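Local coordinates for protein trehalose-6-phosphate phosphatase (Cryptococcus neoformans, PDB 5DX9) that belongs to the trehalose-phosphatase family of the HAD clan and carries a magnesium ion beside a bound glycan, at residues A[122-125]-A[129-132]; A[92-95]-A[100-103]; A[13-18]-A[299-304]; A[41-46]-A[75-80]; A[221-226]-A[268-273]. One frame throughout, in Å; residues are numbered along the deposited sequence.

Contact 1 of 5, residues A[122-125]-A[129-132]; sequences YYTE and GSTI
Ser130 is the first residue of segment 129-132 to meet the helix, and it meets Thr124. Its hydroxyl reaches in over the backbone, with OG 3.0 Å from Thr124 CA, a close approach. With chi1 at 75°, OG stands between the backbone N and the carbonyl carbon, the position from which it meets Thr124 CA. The hydrogen bond of that hydroxyl is with Thr127 O, between the two segments. The carbonyl of Ser130 also faces the helix: its O lies 3.5 Å from Thr124 CG2. Thr124 OG1 is hydrogen-bonded to Phe120 O, one helical turn back. The threonine hydroxyl is therefore satisfied within its own helix, and the methyl CG2 meets Ser130 and Thr131. Thr131 turns its side chain away and offers its backbone, with CA 4.3 Å from Thr124 CG2. Ile132 turns back toward the helix. Its CB comes 3.9 Å from Thr124 OG1, and the two side chains stand roughly perpendicular. No hydrogen bond joins the segments. They are the later part of helix 112-125 and the start of strand 131-134, joined by a short loop, consistent with the alpha/beta cap of HAD phosphatases. Strand 131-134 is an outermost strand of the four-stranded antiparallel sheet. Thr131 pairs there with His142, Trp141 of strand 139-142 touches both Thr124 and Ser130, and Tyr123 packs on helix 148-166.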
# COMPACT_ATOMS: atom_id res chain seq x y z
N TYR A 122 14.43 -11.10 -21.34
CA TYR A 122 15.73 -10.83 -21.93
C TYR A 122 16.79 -10.71 -20.85
O TYR A 122 17.86 -11.33 -20.94
CB TYR A 122 15.68 -9.54 -22.76
CG TYR A 122 17.03 -9.09 -23.26
CD1 TYR A 122 17.48 -9.45 -24.53
CD2 TYR A 122 17.87 -8.31 -22.47
CE1 TYR A 122 18.71 -9.04 -24.99
CE2 TYR A 122 19.11 -7.90 -22.93
CZ TYR A 122 19.52 -8.27 -24.19
OH TYR A 122 20.75 -7.87 -24.66
N TYR A 123 16.50 -9.93 -19.82
CA TYR A 123 17.47 -9.66 -18.77
C TYR A 123 17.54 -10.78 -17.75
O TYR A 123 18.56 -10.95 -17.09
CB TYR A 123 17.14 -8.33 -18.07
CG TYR A 123 17.54 -7.14 -18.90
CD1 TYR A 123 18.84 -6.67 -18.90
CD2 TYR A 123 16.61 -6.50 -19.72
CE1 TYR A 123 19.21 -5.58 -19.66
CE2 TYR A 123 16.98 -5.42 -20.50
CZ TYR A 123 18.28 -4.97 -20.46
OH TYR A 123 18.64 -3.88 -21.23
N THR A 124 16.47 -11.55 -17.61
CA THR A 124 16.48 -12.69 -16.71
C THR A 124 17.43 -13.76 -17.23
O THR A 124 18.17 -14.38 -16.46
CB THR A 124 15.07 -13.30 -16.52
OG1 THR A 124 14.18 -12.31 -16.02
CG2 THR A 124 15.12 -14.48 -15.56
N GLU A 125 17.42 -13.97 -18.54
CA GLU A 125 18.25 -14.98 -19.18
C GLU A 125 19.73 -14.59 -19.17
O GLU A 125 20.61 -15.45 -19.21
CB GLU A 125 17.79 -15.22 -20.62
CG GLU A 125 16.33 -15.67 -20.74
CD GLU A 125 15.83 -15.68 -22.18
OE1 GLU A 125 14.61 -15.87 -22.38
OE2 GLU A 125 16.65 -15.50 -23.10
N GLY A 129 20.69 -15.53 -11.46
CA GLY A 129 20.14 -15.27 -10.14
C GLY A 129 18.95 -14.33 -10.19
O GLY A 129 18.25 -14.16 -9.20
N SER A 130 18.73 -13.72 -11.35
CA SER A 130 17.58 -12.85 -11.52
C SER A 130 16.33 -13.69 -11.76
O SER A 130 16.40 -14.79 -12.32
CB SER A 130 17.78 -11.88 -12.69
OG SER A 130 17.63 -12.54 -13.93
N THR A 131 15.18 -13.18 -11.33
CA THR A 131 13.93 -13.89 -11.49
C THR A 131 12.85 -12.94 -11.99
O THR A 131 12.96 -11.72 -11.85
CB THR A 131 13.48 -14.54 -10.17
OG1 THR A 131 12.48 -15.54 -10.44
CG2 THR A 131 12.91 -13.50 -9.22
N ILE A 132 11.80 -13.49 -12.60
CA ILE A 132 10.71 -12.68 -13.11
C ILE A 132 9.40 -13.06 -12.44
O ILE A 132 9.11 -14.24 -12.25
CB ILE A 132 10.58 -12.82 -14.64
CG1 ILE A 132 9.58 -11.78 -15.18
CG2 ILE A 132 10.14 -14.23 -15.02
CD1 ILE A 132 9.50 -11.74 -16.68

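Contact 2 of 5, residues A[92-95]-A[100-103]; sequences FVKQ and DFIN
Val93 and Ile102 exchange two backbone hydrogen bonds, so they form a hydrogen-bonded antiparallel pair. The bond from Ile102 N to Val93 O is short and fairly straight (2.9 Å, 161° at the hydrogen), although the donor stands above the carbonyl plane. The return bond from Val93 N to Ile102 O is longer and more bent (3.2 Å, 142°). Ile102 O also receives the CA-H of Phe92 at 3.4 Å from Phe92 CA. Phe92 and Asn103 form the next, non-hydrogen-bonded pair. Their side chains run alongside each other on the same face of the sheet, with Phe92 CE1 3.3 Å from Asn103 CG. The planes of ring and amide are 54° apart. Asn103 OD1 is satisfied by Thr105 N, which lies just beyond the strand, and Phe92 O by Ser86 OG. Lys94 lays its CB over the centre of the Phe101 ring, a CH-pi contact with 3.4 Å between Lys94 CB and the ring centroid. Its extended chain then leads away to a salt bridge of NZ with Glu74. Gln95 OE1 is hydrogen-bonded to Arg196 NH2. Phe101 CD1 also touches Phe92 CB at 3.8 Å. Lys94 pairs through its backbone with Leu85 of strand 84-87, which ties the pair into the large sheet. The whole is a beta hairpin whose strand 102-103 ends the mixed sheet of the alpha/beta HAD core.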
# COMPACT_ATOMS: atom_id res chain seq x y z
N PHE A 92 -6.09 -4.16 -7.84
CA PHE A 92 -7.11 -5.09 -7.35
C PHE A 92 -7.47 -4.78 -5.91
O PHE A 92 -6.62 -4.35 -5.12
CB PHE A 92 -6.62 -6.53 -7.47
CG PHE A 92 -6.40 -6.98 -8.88
CD1 PHE A 92 -7.47 -7.18 -9.73
CD2 PHE A 92 -5.12 -7.22 -9.35
CE1 PHE A 92 -7.27 -7.60 -11.03
CE2 PHE A 92 -4.91 -7.63 -10.65
CZ PHE A 92 -5.99 -7.82 -11.49
N VAL A 93 -8.74 -5.01 -5.56
CA VAL A 93 -9.23 -4.72 -4.22
C VAL A 93 -10.25 -5.77 -3.77
O VAL A 93 -11.32 -5.90 -4.35
CB VAL A 93 -9.89 -3.33 -4.15
CG1 VAL A 93 -10.22 -2.97 -2.71
CG2 VAL A 93 -8.99 -2.28 -4.78
N LYS A 94 -9.90 -6.52 -2.72
CA LYS A 94 -10.85 -7.46 -2.12
C LYS A 94 -11.30 -6.96 -0.75
O LYS A 94 -10.58 -7.11 0.24
CB LYS A 94 -10.23 -8.85 -1.98
CG LYS A 94 -11.11 -9.81 -1.20
CD LYS A 94 -10.29 -10.91 -0.55
CE LYS A 94 -11.12 -11.66 0.48
NZ LYS A 94 -10.32 -12.68 1.22
N GLN A 95 -12.50 -6.39 -0.70
CA GLN A 95 -13.08 -5.91 0.55
C GLN A 95 -13.22 -7.03 1.57
O GLN A 95 -13.20 -8.21 1.20
CB GLN A 95 -14.44 -5.26 0.30
CG GLN A 95 -14.42 -4.18 -0.76
CD GLN A 95 -15.79 -3.57 -1.00
OE1 GLN A 95 -15.93 -2.57 -1.69
NE2 GLN A 95 -16.81 -4.18 -0.41
N ASP A 100 -13.81 -12.13 -3.83
CA ASP A 100 -13.17 -11.91 -5.12
C ASP A 100 -12.64 -10.47 -5.25
O ASP A 100 -13.21 -9.54 -4.68
CB ASP A 100 -14.14 -12.21 -6.27
CG ASP A 100 -14.45 -13.70 -6.39
OD1 ASP A 100 -14.35 -14.42 -5.37
OD2 ASP A 100 -14.80 -14.14 -7.50
N PHE A 101 -11.57 -10.31 -6.01
CA PHE A 101 -10.94 -9.00 -6.19
C PHE A 101 -11.58 -8.18 -7.31
O PHE A 101 -11.71 -8.64 -8.44
CB PHE A 101 -9.44 -9.17 -6.48
CG PHE A 101 -8.64 -9.62 -5.29
CD1 PHE A 101 -7.85 -8.72 -4.59
CD2 PHE A 101 -8.66 -10.94 -4.88
CE1 PHE A 101 -7.10 -9.13 -3.50
CE2 PHE A 101 -7.92 -11.36 -3.79
CZ PHE A 101 -7.14 -10.45 -3.10
N ILE A 102 -11.97 -6.95 -6.98
CA ILE A 102 -12.44 -6.00 -7.98
C ILE A 102 -11.28 -5.55 -8.86
O ILE A 102 -10.34 -4.92 -8.37
CB ILE A 102 -13.09 -4.76 -7.32
CG1 ILE A 102 -14.24 -5.18 -6.40
CG2 ILE A 102 -13.55 -3.78 -8.38
CD1 ILE A 102 -14.87 -4.02 -5.65
N ASN A 103 -11.34 -5.86 -10.15
CA ASN A 103 -10.29 -5.43 -11.07
C ASN A 103 -10.41 -3.94 -11.38
O ASN A 103 -11.32 -3.51 -12.09
CB ASN A 103 -10.32 -6.24 -12.36
CG ASN A 103 -9.09 -6.00 -13.23
OD1 ASN A 103 -8.43 -4.96 -13.14
ND2 ASN A 103 -8.79 -6.96 -14.09

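Contact 3 of 5, residues A[13-18]-A[299-304]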
# COMPACT_ATOMS: atom_id res chain seq x y z
N ASP A 13 -3.53 6.31 22.98
CA ASP A 13 -4.66 7.02 23.57
C ASP A 13 -5.68 7.42 22.50
O ASP A 13 -6.89 7.37 22.73
CB ASP A 13 -4.17 8.24 24.34
CG ASP A 13 -3.50 7.87 25.65
OD1 ASP A 13 -4.02 6.98 26.35
OD2 ASP A 13 -2.45 8.46 25.99
N ALA A 14 -5.18 7.82 21.33
CA ALA A 14 -6.07 8.17 20.23
C ALA A 14 -6.84 6.94 19.75
O ALA A 14 -8.02 7.02 19.43
CB ALA A 14 -5.28 8.78 19.09
N TYR A 15 -6.15 5.80 19.73
CA TYR A 15 -6.76 4.55 19.31
C TYR A 15 -7.91 4.16 20.24
O TYR A 15 -8.95 3.67 19.79
CB TYR A 15 -5.72 3.43 19.29
CG TYR A 15 -6.24 2.08 18.82
CD1 TYR A 15 -6.04 1.65 17.52
CD2 TYR A 15 -6.91 1.24 19.70
CE1 TYR A 15 -6.51 0.42 17.09
CE2 TYR A 15 -7.38 0.00 19.28
CZ TYR A 15 -7.18 -0.40 17.98
OH TYR A 15 -7.64 -1.62 17.56
N LYS A 16 -7.73 4.39 21.53
CA LYS A 16 -8.74 4.06 22.53
C LYS A 16 -9.95 4.98 22.44
O LYS A 16 -11.08 4.54 22.67
CB LYS A 16 -8.12 4.13 23.93
CG LYS A 16 -7.12 3.02 24.22
CD LYS A 16 -6.05 3.47 25.21
CE LYS A 16 -6.66 3.90 26.54
NZ LYS A 16 -5.63 4.48 27.45
N LYS A 17 -9.72 6.24 22.09
CA LYS A 17 -10.80 7.24 22.02
C LYS A 17 -11.62 7.17 20.74
O LYS A 17 -12.73 7.70 20.67
CB LYS A 17 -10.22 8.65 22.16
CG LYS A 17 -9.83 9.06 23.56
CD LYS A 17 -9.35 10.51 23.57
CE LYS A 17 -8.92 10.97 24.95
NZ LYS A 17 -8.27 12.31 24.90
N ALA A 18 -11.07 6.52 19.71
CA ALA A 18 -11.67 6.55 18.38
C ALA A 18 -12.94 5.72 18.25
O ALA A 18 -13.08 4.66 18.86
CB ALA A 18 -10.64 6.09 17.34
N GLU A 299 1.05 -4.76 19.17
CA GLU A 299 1.01 -5.80 20.19
C GLU A 299 0.92 -5.17 21.58
O GLU A 299 0.12 -5.60 22.41
CB GLU A 299 2.24 -6.70 20.10
CG GLU A 299 2.23 -7.66 18.92
CD GLU A 299 3.43 -8.58 18.92
OE1 GLU A 299 4.57 -8.08 18.95
OE2 GLU A 299 3.24 -9.82 18.91
N SER A 300 1.76 -4.17 21.83
CA SER A 300 1.72 -3.46 23.10
C SER A 300 0.39 -2.76 23.25
O SER A 300 -0.21 -2.76 24.33
CB SER A 300 2.87 -2.45 23.20
OG SER A 300 4.12 -3.10 23.10
N LEU A 301 -0.08 -2.16 22.16
CA LEU A 301 -1.37 -1.48 22.13
C LEU A 301 -2.50 -2.45 22.45
O LEU A 301 -3.36 -2.15 23.28
CB LEU A 301 -1.59 -0.83 20.76
CG LEU A 301 -2.95 -0.16 20.52
CD1 LEU A 301 -3.27 0.78 21.66
CD2 LEU A 301 -2.96 0.59 19.20
N LEU A 302 -2.48 -3.61 21.80
CA LEU A 302 -3.51 -4.62 22.00
C LEU A 302 -3.57 -5.11 23.44
O LEU A 302 -4.65 -5.21 24.02
CB LEU A 302 -3.29 -5.79 21.05
CG LEU A 302 -3.68 -5.50 19.60
CD1 LEU A 302 -3.17 -6.58 18.67
CD2 LEU A 302 -5.19 -5.35 19.49
N GLU A 303 -2.41 -5.42 24.01
CA GLU A 303 -2.34 -5.84 25.40
C GLU A 303 -2.96 -4.80 26.34
O GLU A 303 -3.69 -5.16 27.26
CB GLU A 303 -0.89 -6.09 25.81
CG GLU A 303 -0.64 -5.82 27.28
CD GLU A 303 0.19 -6.89 27.95
OE1 GLU A 303 0.68 -7.80 27.23
OE2 GLU A 303 0.35 -6.83 29.19
N GLU A 304 -2.67 -3.53 26.09
CA GLU A 304 -3.21 -2.46 26.92
C GLU A 304 -4.73 -2.38 26.82
O GLU A 304 -5.39 -2.00 27.78
CB GLU A 304 -2.61 -1.11 26.52
CG GLU A 304 -3.23 0.06 27.26
CD GLU A 304 -2.47 1.35 27.08
OE1 GLU A 304 -3.03 2.43 27.39
OE2 GLU A 304 -1.30 1.29 26.63
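Tyr15 and Leu301 mark the closest backbone approach of the two segments, with their CA atoms 8.6 Å apart. This is a helix-helix contact between helix 8-17 at the N-terminal end of the chain and helix 291-306 at its C-terminal end, so it brings the two ends of the chain together. The apolar part is a methyl over a ring. Leu301 CD2 sits over one face of the Tyr15 ring, displaced toward its rim. It lies 3.8 Å from the ring centroid and is closest to Tyr15 CG, at 3.6 Å. With chi1 at -178° the Tyr15 ring extends opposite its backbone N, which swings it across to the other helix. The hydroxyl of Tyr15 is hydrogen-bonded to Asn60 ND2, and the ring has a cation-pi contact with Arg21. Leu301 packs on Phe11 and Thr12 of helix 8-17 as well. At the more exposed side of the contact stands a salt-bridge network. Lys16 bends its chain at chi3 (60°) and places the ammonium between two carboxylates. Asp13, one turn earlier in the same helix, is met nearly along the C-O axis of OD1. Glu304 reaches over with an extended chain and comes across the lysine chain. The lysine probably offsets the repulsion of these acids, whose Asp13 OD1 and Glu304 OE1 are 4.8 Å apart. Lys16 NZ lies 3.2 Å from Asp13 OD1 and makes a weak bond of 3.3 Å to Glu304 OE1.

Contact 4 of 5, residues A[41-46]-A[75-80]; sequences AVPTER and EHWGHL
His76 and Trp77 hold nearly the same torsions: each has CG anti to the carbonyl carbon (chi1 -64° and -65°) and chi2 at 112°. As neighbours late in helix 70-77 they still send their rings to different places, His76 to Val42 and Trp77 to Pro43. The contact joins that helix to the loop leading into helix 45-56 of the alpha/beta HAD core. Thr44, after the proline, is the N-cap of helix 45-56. Pro43 wedges between the two aromatic residues. Its CD lies 3.9 Å from His76 CB. Against the tryptophan, Pro43 CG stands over one face of the indole, toward the rim, while Pro43 CB is 3.5 Å from Trp77 CZ2. The proline and tryptophan side chains run antiparallel past one another. No hydrogen bond crosses the contact. The loop also borders the sugar pocket, since Ala41 touches the bound alpha-D-glucopyranose. Tyr27 backs the contact: its hydroxyl bonds Ala41 O, and its ring meets that of Trp77. His76 packs edge-to-face with Phe72 and has Glu75 CG over one face of its ring. At the far end of the imidazole from CB, Val42 CG1 comes obliquely to 3.3 Å from His76 NE2.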
# COMPACT_ATOMS: atom_id res chain seq x y z
N ALA A 41 8.37 -14.77 2.26
CA ALA A 41 7.97 -13.68 3.14
C ALA A 41 6.65 -13.99 3.85
O ALA A 41 5.66 -13.29 3.68
CB ALA A 41 7.85 -12.38 2.36
N VAL A 42 6.66 -15.05 4.66
CA VAL A 42 5.45 -15.48 5.35
C VAL A 42 5.35 -14.85 6.74
O VAL A 42 6.34 -14.77 7.47
CB VAL A 42 5.39 -17.01 5.48
CG1 VAL A 42 5.51 -17.66 4.10
CG2 VAL A 42 6.49 -17.51 6.40
N PRO A 43 4.14 -14.41 7.12
CA PRO A 43 3.94 -13.74 8.40
C PRO A 43 4.18 -14.67 9.58
O PRO A 43 3.84 -15.85 9.51
CB PRO A 43 2.47 -13.29 8.34
CG PRO A 43 1.83 -14.24 7.39
CD PRO A 43 2.88 -14.56 6.37
N THR A 44 4.76 -14.14 10.65
CA THR A 44 5.02 -14.92 11.85
C THR A 44 3.72 -15.21 12.58
O THR A 44 2.66 -14.76 12.17
CB THR A 44 5.99 -14.20 12.80
OG1 THR A 44 5.36 -13.01 13.29
CG2 THR A 44 7.27 -13.83 12.08
N GLU A 45 3.81 -15.96 13.68
CA GLU A 45 2.64 -16.26 14.48
C GLU A 45 2.12 -15.01 15.17
O GLU A 45 0.93 -14.71 15.13
CB GLU A 45 2.96 -17.34 15.52
CG GLU A 45 1.79 -18.26 15.82
CD GLU A 45 1.27 -18.94 14.56
OE1 GLU A 45 2.06 -19.64 13.89
OE2 GLU A 45 0.07 -18.76 14.25
N ARG A 46 3.04 -14.27 15.80
CA ARG A 46 2.68 -13.05 16.51
C ARG A 46 2.06 -12.01 15.58
O ARG A 46 1.11 -11.32 15.95
CB ARG A 46 3.90 -12.46 17.21
CG ARG A 46 4.37 -13.26 18.41
CD ARG A 46 5.73 -12.78 18.91
NE ARG A 46 5.74 -11.37 19.27
CZ ARG A 46 6.82 -10.70 19.64
NH1 ARG A 46 7.99 -11.32 19.71
NH2 ARG A 46 6.74 -9.41 19.95
N GLU A 75 -3.29 -16.50 0.13
CA GLU A 75 -2.67 -17.68 0.73
C GLU A 75 -2.35 -17.49 2.21
O GLU A 75 -2.50 -18.41 3.01
CB GLU A 75 -1.38 -18.05 -0.02
CG GLU A 75 -0.55 -19.12 0.69
CD GLU A 75 0.53 -19.72 -0.20
OE1 GLU A 75 0.37 -19.68 -1.44
OE2 GLU A 75 1.53 -20.23 0.34
N HIS A 76 -1.92 -16.29 2.57
CA HIS A 76 -1.44 -16.05 3.93
C HIS A 76 -2.38 -15.19 4.76
O HIS A 76 -2.22 -15.10 5.97
CB HIS A 76 -0.06 -15.39 3.89
CG HIS A 76 1.01 -16.25 3.29
ND1 HIS A 76 1.62 -15.96 2.09
CD2 HIS A 76 1.58 -17.40 3.73
CE1 HIS A 76 2.51 -16.89 1.80
NE2 HIS A 76 2.51 -17.78 2.79
N TRP A 77 -3.37 -14.58 4.12
CA TRP A 77 -4.27 -13.68 4.85
C TRP A 77 -5.75 -13.93 4.55
O TRP A 77 -6.62 -13.37 5.22
CB TRP A 77 -3.93 -12.22 4.55
CG TRP A 77 -2.58 -11.80 5.05
CD1 TRP A 77 -1.50 -11.47 4.30
CD2 TRP A 77 -2.18 -11.68 6.42
NE1 TRP A 77 -0.44 -11.15 5.11
CE2 TRP A 77 -0.83 -11.28 6.42
CE3 TRP A 77 -2.82 -11.88 7.65
CZ2 TRP A 77 -0.11 -11.06 7.59
CZ3 TRP A 77 -2.11 -11.66 8.81
CH2 TRP A 77 -0.77 -11.26 8.78
N GLY A 78 -6.03 -14.76 3.55
CA GLY A 78 -7.39 -15.02 3.13
C GLY A 78 -8.25 -15.65 4.22
O GLY A 78 -9.48 -15.64 4.13
N HIS A 79 -7.60 -16.18 5.25
CA HIS A 79 -8.30 -16.84 6.34
C HIS A 79 -8.93 -15.86 7.33
O HIS A 79 -9.71 -16.25 8.20
CB HIS A 79 -7.35 -17.78 7.08
CG HIS A 79 -6.34 -17.07 7.92
ND1 HIS A 79 -5.24 -16.44 7.38
CD2 HIS A 79 -6.25 -16.90 9.26
CE1 HIS A 79 -4.52 -15.91 8.35
NE2 HIS A 79 -5.11 -16.17 9.50
N LEU A 80 -8.58 -14.58 7.20
CA LEU A 80 -9.18 -13.54 8.04
C LEU A 80 -10.33 -12.89 7.30
O LEU A 80 -10.13 -12.13 6.35
CB LEU A 80 -8.15 -12.50 8.46
CG LEU A 80 -7.12 -12.98 9.50
CD1 LEU A 80 -6.21 -11.84 9.93
CD2 LEU A 80 -7.81 -13.60 10.69

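Contact 5 of 5, residues A[221-226]-A[268-273]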
# COMPACT_ATOMS: atom_id res chain seq x y z
N ARG A 221 1.03 10.75 0.77
CA ARG A 221 0.59 11.96 0.10
C ARG A 221 -0.93 12.10 0.12
O ARG A 221 -1.46 13.18 0.37
CB ARG A 221 1.08 12.01 -1.35
CG ARG A 221 0.60 13.24 -2.12
CD ARG A 221 1.47 13.53 -3.34
NE ARG A 221 1.53 12.39 -4.23
CZ ARG A 221 2.64 11.71 -4.51
NH1 ARG A 221 3.80 12.07 -3.97
NH2 ARG A 221 2.59 10.68 -5.33
N ALA A 222 -1.62 11.00 -0.15
CA ALA A 222 -3.08 11.01 -0.15
C ALA A 222 -3.61 11.37 1.24
O ALA A 222 -4.63 12.03 1.36
CB ALA A 222 -3.62 9.66 -0.60
N LEU A 223 -2.89 10.94 2.27
CA LEU A 223 -3.29 11.21 3.65
C LEU A 223 -3.04 12.66 4.05
O LEU A 223 -3.44 13.08 5.13
CB LEU A 223 -2.56 10.28 4.61
CG LEU A 223 -3.07 8.84 4.63
CD1 LEU A 223 -2.25 7.99 5.59
CD2 LEU A 223 -4.54 8.83 5.00
N ARG A 224 -2.37 13.41 3.17
CA ARG A 224 -2.12 14.82 3.41
C ARG A 224 -3.02 15.72 2.57
O ARG A 224 -3.59 16.69 3.07
CB ARG A 224 -0.66 15.16 3.13
CG ARG A 224 0.30 14.65 4.20
CD ARG A 224 1.72 14.55 3.66
NE ARG A 224 2.16 15.81 3.06
CZ ARG A 224 2.95 16.69 3.67
NH1 ARG A 224 3.39 16.45 4.89
NH2 ARG A 224 3.30 17.80 3.04
N THR A 225 -3.17 15.38 1.29
CA THR A 225 -3.84 16.26 0.34
C THR A 225 -5.36 16.28 0.48
O THR A 225 -6.04 16.99 -0.26
CB THR A 225 -3.49 15.90 -1.11
OG1 THR A 225 -3.83 14.53 -1.36
CG2 THR A 225 -2.00 16.11 -1.37
N ILE A 226 -5.90 15.50 1.41
CA ILE A 226 -7.32 15.62 1.73
C ILE A 226 -7.56 16.93 2.48
O ILE A 226 -8.67 17.47 2.50
CB ILE A 226 -7.84 14.46 2.58
CG1 ILE A 226 -6.97 14.26 3.82
CG2 ILE A 226 -7.91 13.19 1.75
CD1 ILE A 226 -7.53 13.27 4.81
N LYS A 268 -4.67 15.63 12.97
CA LYS A 268 -4.18 15.15 14.25
C LYS A 268 -4.53 13.68 14.45
O LYS A 268 -3.89 12.98 15.23
CB LYS A 268 -4.77 16.01 15.38
CG LYS A 268 -3.87 16.17 16.59
CD LYS A 268 -4.46 17.22 17.53
CE LYS A 268 -3.75 17.25 18.87
NZ LYS A 268 -4.44 18.17 19.82
N GLY A 269 -5.54 13.22 13.71
CA GLY A 269 -5.96 11.83 13.78
C GLY A 269 -5.27 10.90 12.80
O GLY A 269 -5.50 9.69 12.81
N VAL A 270 -4.42 11.46 11.94
CA VAL A 270 -3.74 10.66 10.91
C VAL A 270 -2.32 10.32 11.35
O VAL A 270 -1.50 11.20 11.59
CB VAL A 270 -3.69 11.39 9.55
CG1 VAL A 270 -2.93 10.55 8.52
CG2 VAL A 270 -5.09 11.71 9.06
N PHE A 271 -2.04 9.02 11.44
CA PHE A 271 -0.71 8.56 11.82
C PHE A 271 -0.01 7.86 10.65
O PHE A 271 0.03 6.63 10.58
CB PHE A 271 -0.79 7.64 13.03
CG PHE A 271 -1.19 8.35 14.30
CD1 PHE A 271 -0.24 8.72 15.23
CD2 PHE A 271 -2.52 8.66 14.54
CE1 PHE A 271 -0.60 9.38 16.39
CE2 PHE A 271 -2.89 9.31 15.70
CZ PHE A 271 -1.93 9.68 16.63
N ALA A 272 0.53 8.65 9.73
CA ALA A 272 1.24 8.12 8.58
C ALA A 272 2.67 7.76 8.97
O ALA A 272 3.46 8.64 9.33
CB ALA A 272 1.23 9.11 7.43
N THR A 273 2.99 6.48 8.88
CA THR A 273 4.26 5.98 9.37
C THR A 273 5.06 5.27 8.28
O THR A 273 4.61 4.28 7.70
CB THR A 273 4.05 5.01 10.56
OG1 THR A 273 3.25 5.66 11.56
CG2 THR A 273 5.38 4.61 11.17
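Arg221 O is gripped by three donors in the later part of helix 217-225, two residues before Leu223, which packs on Val270 and carries this contact. Thr225 N binds it at 2.9 Å and Arg224 N at 3.0 Å. Thr225 OG1 adds a side-chain bond of 3.2 Å to the same Arg221 O and stands 38° out of the carbonyl plane. These bonds hold the backbone around Leu223. Across the contact everything is apolar. Leu223 points toward the strand and passes Val270 at a slant. Its CB lies 3.9 Å from Val270 CG1, and its CD1 comes equally near the same methyl. One methyl of the valine thus touches the leucine at both its root and its tip. A chi1 of 178° sets Val270 CG1 trans to the amide nitrogen, which turns this branch to the helix. Leu223 CD1 then reaches on to the methyl of Ala272, two residues along the strand, with 4.1 Å between CD1 and Ala272 CB. Phe271, between them, turns its side chain away from the helix and meets Phe11 edge-to-face and the ring of Trp286. This is a helix packed on the parallel part of the mixed sheet of the alpha/beta HAD core. Strand 270-275 lies in that sheet between strands 206-211 and 286-288. Leu223 also touches Ile207 and Cys209 of strand 206-211, and Val194 and Met198 of helix 190-200.

Contact 5 is buried and wholly apolar across its interface. Contacts 2, 3 and 4 are partly buried and all pack on rings; contacts 2 and 3 add polar bonds. Contact 1 lies at the surface. Only contact 2 is held by backbone bonds between its segments, and only contact 3 by a salt bridge. Contacts 2 and 5 both reach the same mixed sheet, contact 2 at one edge. Contact 1 reaches the separate four-stranded antiparallel sheet, about 45 Å from contact 3 between centres. Contact 3 touches two others: Glu299 forms a salt bridge with Arg46 of contact 4, and Ala14 packs on Phe271 of contact 5. Lys94 of contact 2 touches Gly78 of contact 4.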